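Local coordinates for 39 kDa initiator binding protein (Trichomonas vaginalis, PDB 1Q87) that probably binds the initiator (Inr) element of core promoters as a whole protein, of which this chain is the C-terminal domain, at residues A[22-27]-A[33-38]; A[65-70]-A[106-111]; A[82-87]-A[99-104]; A[112-117]-A[169-174]. One frame throughout, in Å; residues are numbered along the deposited sequence.

Contact 1: residues A[22-27]-A[33-38]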
# COMPACT_ATOMS: atom_id res chain seq x y z
N MET A 22 -0.99 14.10 7.91
CA MET A 22 -0.54 12.87 7.26
C MET A 22 0.88 12.46 7.59
O MET A 22 1.83 13.18 7.34
CB MET A 22 -0.67 13.00 5.75
CG MET A 22 -0.21 11.76 4.98
SD MET A 22 0.27 12.10 3.25
CE MET A 22 -1.30 12.50 2.53
N CYS A 23 1.03 11.27 8.14
CA CYS A 23 2.33 10.76 8.49
C CYS A 23 2.24 9.23 8.54
O CYS A 23 1.20 8.68 8.85
CB CYS A 23 2.77 11.35 9.83
SG CYS A 23 4.52 11.22 10.09
N ILE A 24 3.32 8.53 8.25
CA ILE A 24 3.20 7.09 8.30
C ILE A 24 3.22 6.67 9.76
O ILE A 24 3.82 7.35 10.60
CB ILE A 24 4.32 6.41 7.52
CG1 ILE A 24 5.67 6.94 7.98
CG2 ILE A 24 4.11 6.66 6.03
CD1 ILE A 24 6.84 5.97 7.67
N GLY A 25 2.54 5.57 10.06
CA GLY A 25 2.47 5.06 11.41
C GLY A 25 3.28 3.78 11.59
O GLY A 25 3.90 3.29 10.64
N ASN A 26 3.25 3.26 12.81
CA ASN A 26 3.98 2.06 13.20
C ASN A 26 5.40 2.21 12.74
O ASN A 26 6.06 1.22 12.40
CB ASN A 26 3.35 0.80 12.58
CG ASN A 26 3.44 -0.42 13.52
OD1 ASN A 26 2.86 -1.48 13.27
ND2 ASN A 26 4.16 -0.26 14.62
N SER A 27 5.88 3.46 12.81
CA SER A 27 7.23 3.81 12.35
C SER A 27 7.98 4.63 13.36
O SER A 27 7.40 5.54 13.96
CB SER A 27 7.14 4.65 11.06
OG SER A 27 6.36 4.01 10.07
N GLU A 33 11.47 10.19 9.11
CA GLU A 33 12.26 11.17 8.41
C GLU A 33 12.99 10.51 7.24
O GLU A 33 13.08 11.10 6.17
CB GLU A 33 13.22 11.86 9.36
CG GLU A 33 12.46 12.86 10.24
CD GLU A 33 11.31 13.56 9.48
OE1 GLU A 33 11.59 14.25 8.47
OE2 GLU A 33 10.13 13.40 9.90
N THR A 34 13.49 9.30 7.44
CA THR A 34 14.13 8.64 6.34
C THR A 34 13.11 8.52 5.20
O THR A 34 13.39 8.87 4.04
CB THR A 34 14.57 7.24 6.71
OG1 THR A 34 15.59 7.30 7.71
CG2 THR A 34 15.08 6.50 5.45
N PHE A 35 11.92 8.05 5.53
CA PHE A 35 10.92 7.88 4.50
C PHE A 35 10.50 9.20 3.87
O PHE A 35 10.19 9.27 2.67
CB PHE A 35 9.70 7.15 5.06
CG PHE A 35 8.55 7.13 4.10
CD1 PHE A 35 7.49 8.00 4.28
CD2 PHE A 35 8.57 6.28 2.99
CE1 PHE A 35 6.44 8.02 3.35
CE2 PHE A 35 7.55 6.31 2.08
CZ PHE A 35 6.48 7.17 2.25
N ARG A 36 10.48 10.25 4.69
CA ARG A 36 10.08 11.56 4.22
C ARG A 36 11.15 12.09 3.26
O ARG A 36 10.83 12.71 2.24
CB ARG A 36 9.93 12.49 5.41
CG ARG A 36 9.05 13.69 5.14
CD ARG A 36 9.03 14.61 6.36
NE ARG A 36 8.58 13.97 7.60
CZ ARG A 36 7.31 13.88 8.02
NH1 ARG A 36 6.32 14.40 7.29
NH2 ARG A 36 7.03 13.28 9.17
N ALA A 37 12.41 11.83 3.61
CA ALA A 37 13.52 12.25 2.78
C ALA A 37 13.41 11.55 1.43
O ALA A 37 13.66 12.18 0.40
CB ALA A 37 14.83 11.90 3.44
N LYS A 38 13.02 10.27 1.42
CA LYS A 38 12.87 9.57 0.16
C LYS A 38 11.78 10.16 -0.70
O LYS A 38 11.96 10.31 -1.90
CB LYS A 38 12.56 8.08 0.35
CG LYS A 38 13.73 7.18 0.13
CD LYS A 38 14.32 7.27 -1.26
CE LYS A 38 15.74 6.69 -1.23
NZ LYS A 38 16.28 6.40 -2.58

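Contact 2: residues A[65-70]-A[106-111]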
# COMPACT_ATOMS: atom_id res chain seq x y z
N GLU A 65 7.15 5.48 -15.53
CA GLU A 65 8.45 5.26 -16.09
C GLU A 65 9.43 4.87 -15.02
O GLU A 65 10.25 3.99 -15.22
CB GLU A 65 8.99 6.52 -16.78
CG GLU A 65 8.41 6.86 -18.15
CD GLU A 65 8.60 8.35 -18.50
OE1 GLU A 65 9.57 8.99 -17.99
OE2 GLU A 65 7.77 8.87 -19.29
N TYR A 66 9.34 5.51 -13.87
CA TYR A 66 10.31 5.27 -12.83
C TYR A 66 10.01 4.11 -11.90
O TYR A 66 10.93 3.55 -11.31
CB TYR A 66 10.47 6.56 -12.03
CG TYR A 66 11.53 6.58 -10.96
CD1 TYR A 66 11.25 6.21 -9.65
CD2 TYR A 66 12.80 7.06 -11.24
CE1 TYR A 66 12.20 6.33 -8.63
CE2 TYR A 66 13.77 7.17 -10.23
CZ TYR A 66 13.46 6.81 -8.93
OH TYR A 66 14.42 6.90 -7.94
N PHE A 67 8.74 3.73 -11.77
CA PHE A 67 8.35 2.65 -10.87
C PHE A 67 8.06 1.29 -11.55
O PHE A 67 8.06 0.27 -10.88
CB PHE A 67 7.10 3.03 -10.07
CG PHE A 67 7.28 4.20 -9.14
CD1 PHE A 67 8.52 4.57 -8.67
CD2 PHE A 67 6.17 4.92 -8.71
CE1 PHE A 67 8.65 5.61 -7.80
CE2 PHE A 67 6.28 5.96 -7.86
CZ PHE A 67 7.52 6.32 -7.39
N LYS A 68 7.77 1.26 -12.84
CA LYS A 68 7.48 -0.04 -13.49
C LYS A 68 8.67 -1.01 -13.49
O LYS A 68 9.81 -0.67 -13.11
CB LYS A 68 7.03 0.15 -14.94
CG LYS A 68 8.11 0.73 -15.88
CD LYS A 68 7.45 1.01 -17.24
CE LYS A 68 8.37 0.73 -18.42
NZ LYS A 68 8.95 -0.66 -18.41
N GLN A 69 8.39 -2.23 -13.90
CA GLN A 69 9.45 -3.23 -13.99
C GLN A 69 10.05 -3.08 -15.38
O GLN A 69 9.38 -2.58 -16.29
CB GLN A 69 8.87 -4.62 -13.85
CG GLN A 69 8.09 -4.82 -12.61
CD GLN A 69 8.93 -5.42 -11.53
OE1 GLN A 69 9.85 -4.78 -11.01
NE2 GLN A 69 8.62 -6.67 -11.19
N PRO A 70 11.29 -3.56 -15.57
CA PRO A 70 11.93 -3.46 -16.89
C PRO A 70 11.07 -4.10 -17.99
O PRO A 70 11.01 -3.60 -19.12
CB PRO A 70 13.27 -4.19 -16.68
CG PRO A 70 13.51 -4.07 -15.22
CD PRO A 70 12.13 -4.34 -14.65
N GLY A 106 5.40 1.34 -1.17
CA GLY A 106 6.83 1.47 -1.35
C GLY A 106 7.60 0.44 -0.50
O GLY A 106 6.98 -0.31 0.26
N PRO A 107 8.94 0.40 -0.59
CA PRO A 107 9.75 1.30 -1.45
C PRO A 107 9.51 1.14 -2.93
O PRO A 107 8.90 0.16 -3.40
CB PRO A 107 11.21 0.97 -1.08
CG PRO A 107 11.13 -0.04 0.07
CD PRO A 107 9.77 -0.70 -0.06
N TYR A 108 9.97 2.13 -3.70
CA TYR A 108 9.76 2.09 -5.14
C TYR A 108 10.45 0.87 -5.83
O TYR A 108 9.93 0.35 -6.80
CB TYR A 108 10.19 3.42 -5.76
CG TYR A 108 11.60 3.42 -6.31
CD1 TYR A 108 11.84 2.98 -7.62
CD2 TYR A 108 12.66 3.86 -5.55
CE1 TYR A 108 13.11 2.99 -8.15
CE2 TYR A 108 13.94 3.87 -6.05
CZ TYR A 108 14.16 3.43 -7.36
OH TYR A 108 15.43 3.38 -7.87
N GLU A 109 11.59 0.41 -5.31
CA GLU A 109 12.25 -0.75 -5.92
C GLU A 109 11.31 -1.92 -6.13
O GLU A 109 11.47 -2.66 -7.09
CB GLU A 109 13.42 -1.28 -5.08
CG GLU A 109 14.65 -0.39 -5.07
CD GLU A 109 14.46 0.87 -4.23
OE1 GLU A 109 13.35 1.05 -3.65
OE2 GLU A 109 15.41 1.68 -4.14
N THR A 110 10.36 -2.14 -5.23
CA THR A 110 9.46 -3.27 -5.45
C THR A 110 7.97 -2.89 -5.42
O THR A 110 7.09 -3.73 -5.22
CB THR A 110 9.79 -4.42 -4.43
OG1 THR A 110 9.74 -3.93 -3.09
CG2 THR A 110 11.26 -4.95 -4.70
N ILE A 111 7.68 -1.63 -5.73
CA ILE A 111 6.32 -1.19 -5.62
C ILE A 111 5.28 -2.01 -6.34
O ILE A 111 4.19 -2.27 -5.81
CB ILE A 111 6.19 0.29 -6.00
CG1 ILE A 111 4.75 0.74 -5.76
CG2 ILE A 111 6.67 0.55 -7.43
CD1 ILE A 111 4.65 1.80 -4.73

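Contact 3: residues A[82-87]-A[99-104]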
# COMPACT_ATOMS: atom_id res chain seq x y z
N SER A 82 -2.77 5.06 -11.90
CA SER A 82 -3.90 5.95 -12.03
C SER A 82 -5.09 5.45 -11.19
O SER A 82 -5.82 6.28 -10.63
CB SER A 82 -4.31 6.07 -13.48
OG SER A 82 -5.52 6.79 -13.58
N ALA A 83 -5.26 4.13 -11.09
CA ALA A 83 -6.33 3.52 -10.32
C ALA A 83 -6.09 3.60 -8.84
O ALA A 83 -7.03 3.67 -8.07
CB ALA A 83 -6.53 2.07 -10.70
N ILE A 84 -4.84 3.55 -8.43
CA ILE A 84 -4.54 3.65 -7.03
C ILE A 84 -4.64 5.11 -6.56
O ILE A 84 -5.19 5.40 -5.47
CB ILE A 84 -3.17 3.02 -6.71
CG1 ILE A 84 -3.24 1.53 -6.98
CG2 ILE A 84 -2.81 3.18 -5.23
CD1 ILE A 84 -1.90 0.84 -6.93
N MET A 85 -4.15 6.04 -7.38
CA MET A 85 -4.22 7.45 -7.00
C MET A 85 -5.58 8.13 -7.20
O MET A 85 -5.71 9.10 -7.97
CB MET A 85 -3.17 8.26 -7.74
CG MET A 85 -1.78 7.83 -7.44
SD MET A 85 -0.62 8.92 -8.24
CE MET A 85 0.64 9.04 -6.97
N ALA A 86 -6.61 7.61 -6.53
CA ALA A 86 -7.93 8.22 -6.62
C ALA A 86 -7.81 9.58 -5.91
O ALA A 86 -6.89 9.79 -5.10
CB ALA A 86 -8.96 7.36 -5.93
N PRO A 87 -8.72 10.52 -6.22
CA PRO A 87 -9.82 10.33 -7.18
C PRO A 87 -9.35 10.54 -8.61
O PRO A 87 -8.35 11.25 -8.86
CB PRO A 87 -10.85 11.39 -6.76
CG PRO A 87 -10.49 11.71 -5.33
CD PRO A 87 -8.98 11.72 -5.40
N TYR A 99 3.62 10.79 -1.38
CA TYR A 99 3.84 10.29 -0.01
C TYR A 99 2.83 9.17 0.31
O TYR A 99 3.18 8.10 0.80
CB TYR A 99 3.65 11.42 0.99
CG TYR A 99 3.99 11.05 2.42
CD1 TYR A 99 5.23 11.40 2.96
CD2 TYR A 99 3.07 10.38 3.25
CE1 TYR A 99 5.55 11.10 4.29
CE2 TYR A 99 3.40 10.06 4.62
CZ TYR A 99 4.65 10.44 5.11
OH TYR A 99 5.04 10.23 6.41
N LYS A 100 1.57 9.43 0.02
CA LYS A 100 0.52 8.46 0.24
C LYS A 100 0.78 7.17 -0.54
O LYS A 100 0.71 6.06 0.02
CB LYS A 100 -0.82 9.08 -0.21
CG LYS A 100 -2.02 8.20 -0.01
CD LYS A 100 -3.24 9.03 0.44
CE LYS A 100 -4.03 9.59 -0.74
NZ LYS A 100 -5.43 9.99 -0.37
N PHE A 101 1.13 7.33 -1.82
CA PHE A 101 1.34 6.20 -2.73
C PHE A 101 2.52 5.34 -2.34
O PHE A 101 2.43 4.12 -2.34
CB PHE A 101 1.50 6.71 -4.16
CG PHE A 101 1.59 5.63 -5.17
CD1 PHE A 101 0.49 4.83 -5.45
CD2 PHE A 101 2.78 5.38 -5.84
CE1 PHE A 101 0.58 3.80 -6.37
CE2 PHE A 101 2.88 4.35 -6.76
CZ PHE A 101 1.77 3.55 -7.02
N LEU A 102 3.62 5.97 -2.00
CA LEU A 102 4.81 5.25 -1.58
C LEU A 102 4.59 4.63 -0.18
O LEU A 102 5.15 3.57 0.16
CB LEU A 102 6.03 6.21 -1.60
CG LEU A 102 6.62 6.55 -3.00
CD1 LEU A 102 7.51 7.77 -2.94
CD2 LEU A 102 7.43 5.36 -3.55
N ALA A 103 3.76 5.27 0.63
CA ALA A 103 3.45 4.80 1.98
C ALA A 103 2.67 3.50 1.90
O ALA A 103 2.92 2.60 2.67
CB ALA A 103 2.62 5.84 2.75
N MET A 104 1.74 3.41 0.96
CA MET A 104 0.95 2.19 0.79
C MET A 104 1.74 1.04 0.20
O MET A 104 1.70 -0.06 0.73
CB MET A 104 -0.26 2.41 -0.14
CG MET A 104 -1.22 3.49 0.32
SD MET A 104 -2.58 3.56 -0.80
CE MET A 104 -1.95 4.85 -1.97

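Contact 4: residues A[112-117]-A[169-174]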
# COMPACT_ATOMS: atom_id res chain seq x y z
N MET A 112 5.62 -2.45 -7.53
CA MET A 112 4.67 -3.21 -8.31
C MET A 112 4.49 -4.64 -7.80
O MET A 112 3.51 -5.29 -8.12
CB MET A 112 5.11 -3.19 -9.76
CG MET A 112 4.97 -1.80 -10.34
SD MET A 112 3.27 -1.44 -10.74
CE MET A 112 3.08 0.01 -9.98
N LEU A 113 5.42 -5.12 -6.99
CA LEU A 113 5.26 -6.46 -6.46
C LEU A 113 4.25 -6.37 -5.34
O LEU A 113 3.30 -7.17 -5.32
CB LEU A 113 6.58 -7.02 -5.92
CG LEU A 113 7.66 -7.17 -6.99
CD1 LEU A 113 8.94 -7.77 -6.35
CD2 LEU A 113 7.12 -8.04 -8.15
N LYS A 114 4.44 -5.40 -4.43
CA LYS A 114 3.50 -5.22 -3.32
C LYS A 114 2.09 -5.02 -3.85
O LYS A 114 1.14 -5.66 -3.37
CB LYS A 114 3.90 -4.03 -2.44
CG LYS A 114 5.28 -4.23 -1.81
CD LYS A 114 5.43 -3.52 -0.49
CE LYS A 114 6.79 -3.69 0.07
NZ LYS A 114 6.98 -2.66 1.14
N ILE A 115 1.96 -4.21 -4.89
CA ILE A 115 0.65 -3.96 -5.45
C ILE A 115 0.00 -5.23 -5.93
O ILE A 115 -1.12 -5.54 -5.52
CB ILE A 115 0.68 -2.90 -6.62
CG1 ILE A 115 0.96 -1.49 -6.06
CG2 ILE A 115 -0.64 -2.95 -7.39
CD1 ILE A 115 1.12 -0.42 -7.13
N ALA A 116 0.69 -5.95 -6.82
CA ALA A 116 0.16 -7.21 -7.34
C ALA A 116 -0.19 -8.14 -6.18
O ALA A 116 -1.28 -8.70 -6.12
CB ALA A 116 1.19 -7.89 -8.25
N SER A 117 0.73 -8.27 -5.23
CA SER A 117 0.48 -9.15 -4.10
C SER A 117 -0.85 -8.84 -3.40
O SER A 117 -1.75 -9.69 -3.35
CB SER A 117 1.62 -9.06 -3.10
OG SER A 117 1.28 -9.76 -1.91
N ILE A 169 -3.18 -3.14 9.82
CA ILE A 169 -1.89 -3.75 9.47
C ILE A 169 -1.06 -2.76 8.65
O ILE A 169 -1.56 -2.15 7.70
CB ILE A 169 -2.13 -5.08 8.72
CG1 ILE A 169 -0.80 -5.71 8.38
CG2 ILE A 169 -3.08 -4.88 7.58
CD1 ILE A 169 0.04 -6.04 9.62
N TRP A 170 0.20 -2.58 9.03
CA TRP A 170 1.06 -1.58 8.39
C TRP A 170 2.11 -1.99 7.38
O TRP A 170 2.96 -2.88 7.65
CB TRP A 170 1.78 -0.75 9.47
CG TRP A 170 0.85 0.11 10.33
CD1 TRP A 170 0.66 1.45 10.23
CD2 TRP A 170 -0.00 -0.34 11.40
NE1 TRP A 170 -0.25 1.86 11.16
CE2 TRP A 170 -0.68 0.79 11.90
CE3 TRP A 170 -0.26 -1.59 11.99
CZ2 TRP A 170 -1.58 0.72 12.97
CZ3 TRP A 170 -1.15 -1.65 13.05
CH2 TRP A 170 -1.80 -0.51 13.52
N ASN A 171 2.08 -1.33 6.22
CA ASN A 171 3.08 -1.59 5.23
C ASN A 171 4.27 -0.83 5.75
O ASN A 171 4.10 0.29 6.24
CB ASN A 171 2.71 -1.03 3.87
CG ASN A 171 3.87 -1.13 2.88
OD1 ASN A 171 4.39 -2.22 2.63
ND2 ASN A 171 4.29 0.00 2.31
N LYS A 172 5.45 -1.44 5.70
CA LYS A 172 6.69 -0.77 6.12
C LYS A 172 7.27 -0.22 4.79
O LYS A 172 7.89 -0.95 4.02
CB LYS A 172 7.64 -1.77 6.74
CG LYS A 172 7.05 -2.57 7.88
CD LYS A 172 6.94 -1.73 9.14
CE LYS A 172 8.32 -1.53 9.80
NZ LYS A 172 8.27 -0.54 10.93
N PRO A 173 7.10 1.08 4.51
CA PRO A 173 7.59 1.70 3.27
C PRO A 173 9.09 1.67 2.98
O PRO A 173 9.48 2.00 1.88
CB PRO A 173 7.04 3.14 3.32
CG PRO A 173 6.29 3.24 4.62
CD PRO A 173 6.74 2.10 5.50
N LEU A 174 9.93 1.28 3.93
CA LEU A 174 11.37 1.20 3.63
C LEU A 174 11.84 -0.24 3.35
O LEU A 174 13.01 -0.47 3.05
CB LEU A 174 12.19 1.77 4.79
CG LEU A 174 11.83 3.17 5.29
CD1 LEU A 174 12.69 3.58 6.51
CD2 LEU A 174 12.01 4.12 4.13

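Contact 1: residues A[22-27]-A[33-38]
Ile24 and Phe35 carry most of this contact, in which the loop leading into helix 29-47 packs back against the helix's own second turn. It is local packing at the start of the modelled chain, where the loop folds back on the helix that follows it. All of it is made by side chains: the CA atoms of Ile24 and Phe35, the nearest pair across the segments, are 8.6 Å apart. Ile24 reaches the aromatic ring with two branches: CG2 lies 3.8 Å from CE1 of Phe35, while CD1 comes within 4.0 Å of its CD1. The torsion of Ile24 (chi1 52°) sets CG1 between the backbone N and the carbonyl carbon and CG2 anti to the carbonyl carbon, and in this setting CG2 and CD1 both lie against the phenylalanine. A branched aliphatic residue and a flat ring suit this buried place. Tyr99 of helix 95-105 packs edge-to-face with the Phe35 ring, and Pro173 also touches it.

Toward the solvent, the contact changes character. Arg36, long enough to span the gap, bends at chi3 (-57°) and turns its guanidinium back to Glu33, one turn earlier. NE of Arg36 and OE2 of Glu33 form a salt bridge of 2.8 Å on the syn side, tilted 21° out of the carboxylate plane. Thus tethered, Arg36 leaves its NH2 3.4 Å from SG of Cys23.

Contact 2: residues A[65-70]-A[106-111]
The end of helix 56-67 and the turn 106-111 come closest at Phe67 and Tyr108, whose CA atoms are 5.9 Å apart, near enough for side chains to interleave. Tyr108 lies at the middle, with one face of its ring receiving CE1 of Tyr66 almost over the centre, 3.5 Å from CE1 of Tyr108. The planes are inclined at 32°, so the two tyrosines lean over one another without lying flat. With CG anti to the backbone N (chi1 -174°), Tyr66 swings its ring across to Tyr108, and its OH settles 3.5 Å from CZ of that ring. Tyrosines suit this partly exposed place, their rings covering apolar surface while the OH of Tyr66 still makes a weak hydrogen bond to Arg45 of helix 29-47. Phe67 completes an aromatic cluster: its CE1 meets CB of Tyr108 at 3.4 Å. These two side chains cross at about a right angle although their ring planes are only 34° apart, neither a stack nor an edge-to-face pair. The cluster fastens the end of helix 56-67 to the connection between helices 95-105 and 111-123, with Ile42 of helix 29-47 against both Phe67 and Tyr108. Ile111 is buried, and its branched CG2 sits 3.6 Å from CB of Phe67, beside the base of that side chain.

Contact 3: residues A[82-87]-A[99-104]
This is a buried apolar contact between the C-terminal end of helix 74-84 and the middle of helix 95-105, close to the centre of the domain. Phe101 is the central piece, approached by two residues in different ways. Ile84 brings CG2 to the edge of the ring, near its plane, 3.6 Å from CE1 of Phe101. The same methyl also lies 3.8 Å from CE of Met104, one helical turn further on, so a single branch of the isoleucine touches both.

Met85 reaches over the ring. It is the first residue past the helix and the centre of an inverse gamma turn. Its chain runs straight as far as SD and then bends at chi3, carrying CE to 3.8 Å from CB of Phe101. The sulfur, SD, stands above the ring face at some distance in a Met-aromatic contact, 5.3 Å from the centroid of Phe101 and 24° off the normal. A flexible methionine suits this place, since it can follow the contour of a rigid ring, whereas the beta-branched Ile84 is stiff enough to fill the place at the ring edge.

Around the pair, Phe67 of helix 56-67 and Ile111 and Ile115 of helix 111-123 pack on Phe101, Leu59 of helix 56-67 touches Met85, and Ile115 also meets Ile84, placing the contact where four helices converge.

Contact 4: residues A[112-117]-A[169-174]
Lys114 and Asn171 are joined by the one hydrogen bond between the two segments. Along 112-117, Met112 comes first and packs on Ile81 of helix 74-84 and on Gln72. Two residues on, Lys114 points across to 169-174, its CG beside the backbone N (chi1 -61°) and the chain extended beyond it, which drives the ammonium straight at the asparagine. NZ of Lys114 gives a bond of 3.0 Å to OD1 of Asn171, in the carbonyl plane and on a lone pair, at a C=O...N angle of 126°. That nitrogen is shared: it also donates to the backbone O atoms of Gly106, its strongest partner, and of Ile175. The aliphatic stem adds to the contact, with CD of Lys114 3.5 Å from OD1 of Asn171. Further along, O of Lys172 is 3.5 Å from NZ of Lys114.

The lysine thus joins helix 111-123 to the end of strand 165-171, third of five in an antiparallel sheet, and so ties the helical part of the domain to its beta part. Lys114 is buried, and its several oxygen acceptors would offset the cost of holding a charge inside. A long, flexible chain suits the distance, for the CA atoms of Lys114 and Asn171 are 9.3 Å apart. An amide suits the far end because it can accept on OD1 and donate from ND2, here to helix 95-105. Next in the helix, Ile115 packs on Ile84 and Phe101, and Ser117 bonds Asp194 through OG.

In the fold
Helix 95-105 and the turn after it bind the four contacts together. Contacts 1 and 3 meet at Tyr99, whose OH is 3.0 Å from the N of Ile24, and their centres are about 15 Å apart. Contacts 2 and 3 share the apolar interior: CD1 of Ile111 lies 3.7 Å from CE2 of Phe101. A polar join falls between contacts 3 and 4, where Asn171 ND2 is 3.0 Å from O of Ala103, while Gly106 of contact 2 offers its carbonyl to the ammonium described in contact 4. Pro173 reaches back to contact 1, its CB 3.4 Å from CE2 of Phe35. Contacts 1 and 2 do not touch, their centres about 18 Å apart.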